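PDB 3RGO: phosphatidylglycerophosphatase and protein-tyrosine phosphatase 1 from Mus musculus, which removes the terminal phosphate from phosphatidylglycerophosphate to give phosphatidylglycerol, a step in the mitochondrial synthesis of cardiolipin. Local coordinates for residues L75-Q86 / M106-V114. Sequence-based numbering, arbitrary orientation.
Sequences LHKGVQFALKYQ and MVAAYLIQV
Val-79 has CG1 anti to its own backbone N (chi1 174°), and this sets its two methyls against different parts of helix 106-114. CG2 lies on the backbone, 3.6 Å from Tyr-110 N, and also touches the methyl of Ala-109. CG1 meets the carboxamide end of Gln-113, 3.6 Å from its CD. The chain of Gln-113 is extended beyond CG and crosses Val-79 at a slant. Its side chain is a knob in a hole formed by His-76, Val-79, Gln-80 and Leu-83.

Met-106 is bent at chi2 and chi3. This puts its SD 4.0 Å from Gly-78 CA. Its CE lies 3.9 Å from Leu-75 CD1. Leu-75 and Met-106 run past each other in opposite directions. Leu-75 CG also packs on Ala-109 CB.

Further along, Ala-82 CB approaches the Tyr-110 ring obliquely, 3.8 Å from CD1. Leu-83 CD2 bridges the same ring and Val-114, at 3.9 Å from Val-114 CG2. The Tyr-110 hydroxyl is hydrogen-bonded to Asp-6.

The axes of 75-86 and 106-114 come within 9.1 Å of each other and cross at -67°. The side chain of the predicted nucleophile Cys-96 is about 8 Å from that of Met-106. Cys-96 opens the phosphate-binding P-loop of the CX5R signature, and helix 102-115 begins at the arginine end of that loop. The contact packs helix 72-88 against this helix that follows the P-loop in the dual-specificity phosphatase fold.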
# COMPACT_ATOMS: atom_id res chain seq x y z
N LEU A 75 -4.82 0.67 8.68
CA LEU A 75 -4.46 -0.50 7.90
C LEU A 75 -5.70 -1.04 7.19
O LEU A 75 -5.66 -1.39 6.01
CB LEU A 75 -3.86 -1.58 8.81
CG LEU A 75 -2.46 -2.12 8.51
CD1 LEU A 75 -1.57 -1.07 7.85
CD2 LEU A 75 -1.81 -2.67 9.79
N HIS A 76 -6.81 -1.11 7.93
CA HIS A 76 -8.09 -1.52 7.36
C HIS A 76 -8.57 -0.51 6.32
O HIS A 76 -9.13 -0.89 5.29
CB HIS A 76 -9.16 -1.70 8.45
CG HIS A 76 -9.05 -3.00 9.19
ND1 HIS A 76 -8.56 -3.07 10.48
CD2 HIS A 76 -9.36 -4.26 8.83
CE1 HIS A 76 -8.58 -4.33 10.88
NE2 HIS A 76 -9.06 -5.08 9.90
N LYS A 77 -8.36 0.77 6.60
CA LYS A 77 -8.71 1.81 5.64
C LYS A 77 -7.96 1.60 4.33
O LYS A 77 -8.54 1.67 3.25
CB LYS A 77 -8.41 3.20 6.21
CG LYS A 77 -9.58 3.84 6.93
CD LYS A 77 -9.28 5.28 7.30
CE LYS A 77 -10.47 5.94 7.99
NZ LYS A 77 -10.18 7.36 8.34
N GLY A 78 -6.66 1.34 4.45
CA GLY A 78 -5.82 1.13 3.28
C GLY A 78 -6.25 -0.09 2.49
O GLY A 78 -6.35 -0.05 1.27
N VAL A 79 -6.53 -1.17 3.21
CA VAL A 79 -6.93 -2.41 2.56
C VAL A 79 -8.29 -2.29 1.88
O VAL A 79 -8.46 -2.71 0.74
CB VAL A 79 -6.91 -3.59 3.56
CG1 VAL A 79 -7.46 -4.85 2.92
CG2 VAL A 79 -5.49 -3.80 4.09
N GLN A 80 -9.26 -1.71 2.58
CA GLN A 80 -10.59 -1.50 1.99
C GLN A 80 -10.52 -0.58 0.77
O GLN A 80 -11.29 -0.73 -0.17
CB GLN A 80 -11.56 -0.93 3.03
CG GLN A 80 -11.82 -1.87 4.21
CD GLN A 80 -12.35 -3.23 3.78
OE1 GLN A 80 -13.24 -3.32 2.93
NE2 GLN A 80 -11.81 -4.29 4.38
N PHE A 81 -9.58 0.36 0.79
CA PHE A 81 -9.34 1.24 -0.35
C PHE A 81 -8.85 0.43 -1.54
O PHE A 81 -9.34 0.59 -2.66
CB PHE A 81 -8.32 2.32 0.02
CG PHE A 81 -8.10 3.37 -1.05
CD1 PHE A 81 -8.98 4.43 -1.19
CD2 PHE A 81 -6.99 3.31 -1.88
CE1 PHE A 81 -8.77 5.40 -2.15
CE2 PHE A 81 -6.77 4.27 -2.84
CZ PHE A 81 -7.66 5.33 -2.98
N ALA A 82 -7.89 -0.46 -1.30
CA ALA A 82 -7.38 -1.33 -2.35
C ALA A 82 -8.49 -2.23 -2.90
O ALA A 82 -8.58 -2.46 -4.10
CB ALA A 82 -6.22 -2.18 -1.84
N LEU A 83 -9.34 -2.74 -2.00
CA LEU A 83 -10.41 -3.65 -2.39
C LEU A 83 -11.48 -2.92 -3.19
O LEU A 83 -12.10 -3.50 -4.09
CB LEU A 83 -11.01 -4.33 -1.16
CG LEU A 83 -10.06 -5.25 -0.39
CD1 LEU A 83 -10.74 -5.83 0.85
CD2 LEU A 83 -9.56 -6.37 -1.28
N LYS A 84 -11.71 -1.66 -2.83
CA LYS A 84 -12.59 -0.79 -3.60
C LYS A 84 -12.19 -0.81 -5.07
O LYS A 84 -13.02 -0.99 -5.95
CB LYS A 84 -12.52 0.64 -3.06
CG LYS A 84 -13.17 1.69 -3.94
CD LYS A 84 -12.88 3.09 -3.40
CE LYS A 84 -13.52 4.17 -4.25
NZ LYS A 84 -13.33 5.52 -3.65
N TYR A 85 -10.90 -0.63 -5.33
CA TYR A 85 -10.41 -0.61 -6.71
C TYR A 85 -10.29 -2.00 -7.35
O TYR A 85 -10.45 -2.14 -8.56
CB TYR A 85 -9.13 0.22 -6.84
CG TYR A 85 -9.46 1.70 -6.83
CD1 TYR A 85 -9.96 2.33 -7.96
CD2 TYR A 85 -9.32 2.45 -5.67
CE1 TYR A 85 -10.29 3.67 -7.95
CE2 TYR A 85 -9.65 3.79 -5.65
CZ TYR A 85 -10.13 4.39 -6.79
OH TYR A 85 -10.46 5.73 -6.78
N GLN A 86 -10.05 -3.02 -6.53
CA GLN A 86 -10.08 -4.39 -7.03
C GLN A 86 -11.44 -4.73 -7.63
O GLN A 86 -11.53 -5.39 -8.66
CB GLN A 86 -9.73 -5.40 -5.93
CG GLN A 86 -9.82 -6.84 -6.41
CD GLN A 86 -9.68 -7.85 -5.28
OE1 GLN A 86 -8.57 -8.14 -4.83
NE2 GLN A 86 -10.80 -8.38 -4.83
N MET A 106 2.03 -2.10 4.36
CA MET A 106 0.66 -1.85 3.90
C MET A 106 0.23 -2.92 2.90
O MET A 106 -0.88 -3.46 3.00
CB MET A 106 0.56 -0.46 3.25
CG MET A 106 -0.84 -0.09 2.73
SD MET A 106 -2.05 0.21 4.06
CE MET A 106 -1.21 1.49 4.99
N VAL A 107 1.10 -3.21 1.94
CA VAL A 107 0.82 -4.24 0.95
C VAL A 107 0.71 -5.61 1.63
O VAL A 107 -0.12 -6.43 1.23
CB VAL A 107 1.88 -4.28 -0.18
CG1 VAL A 107 1.66 -5.48 -1.09
CG2 VAL A 107 1.85 -2.97 -1.00
N ALA A 108 1.53 -5.85 2.65
CA ALA A 108 1.45 -7.08 3.42
C ALA A 108 0.07 -7.27 4.03
O ALA A 108 -0.49 -8.36 4.00
CB ALA A 108 2.53 -7.10 4.53
N ALA A 109 -0.50 -6.19 4.57
CA ALA A 109 -1.81 -6.28 5.20
C ALA A 109 -2.87 -6.64 4.16
O ALA A 109 -3.72 -7.49 4.39
CB ALA A 109 -2.15 -4.98 5.90
N TYR A 110 -2.80 -5.98 3.00
CA TYR A 110 -3.66 -6.29 1.87
C TYR A 110 -3.63 -7.78 1.53
O TYR A 110 -4.68 -8.43 1.45
CB TYR A 110 -3.24 -5.46 0.65
CG TYR A 110 -3.75 -5.95 -0.68
CD1 TYR A 110 -5.05 -5.68 -1.10
CD2 TYR A 110 -2.93 -6.69 -1.52
CE1 TYR A 110 -5.52 -6.14 -2.32
CE2 TYR A 110 -3.38 -7.15 -2.74
CZ TYR A 110 -4.68 -6.87 -3.14
OH TYR A 110 -5.13 -7.33 -4.36
N LEU A 111 -2.43 -8.33 1.34
CA LEU A 111 -2.28 -9.74 1.00
C LEU A 111 -2.79 -10.67 2.09
O LEU A 111 -3.40 -11.71 1.81
CB LEU A 111 -0.82 -10.06 0.67
CG LEU A 111 -0.27 -9.38 -0.59
CD1 LEU A 111 1.23 -9.63 -0.72
CD2 LEU A 111 -1.00 -9.87 -1.84
N ILE A 112 -2.53 -10.31 3.35
CA ILE A 112 -3.03 -11.10 4.46
C ILE A 112 -4.54 -11.24 4.38
O ILE A 112 -5.07 -12.35 4.49
CB ILE A 112 -2.64 -10.47 5.82
CG1 ILE A 112 -1.13 -10.63 6.05
CG2 ILE A 112 -3.43 -11.11 6.95
CD1 ILE A 112 -0.60 -9.87 7.26
N GLN A 113 -5.22 -10.13 4.17
CA GLN A 113 -6.67 -10.13 4.13
C GLN A 113 -7.19 -10.86 2.89
O GLN A 113 -8.08 -11.70 2.98
CB GLN A 113 -7.23 -8.71 4.18
CG GLN A 113 -8.73 -8.65 3.89
CD GLN A 113 -9.39 -7.43 4.47
OE1 GLN A 113 -8.84 -6.77 5.35
NE2 GLN A 113 -10.58 -7.11 3.98
N VAL A 114 -6.62 -10.53 1.73
CA VAL A 114 -7.05 -11.12 0.47
C VAL A 114 -6.88 -12.64 0.44
O VAL A 114 -7.74 -13.36 -0.06
CB VAL A 114 -6.31 -10.49 -0.73
CG1 VAL A 114 -6.57 -11.28 -2.01
CG2 VAL A 114 -6.72 -9.04 -0.89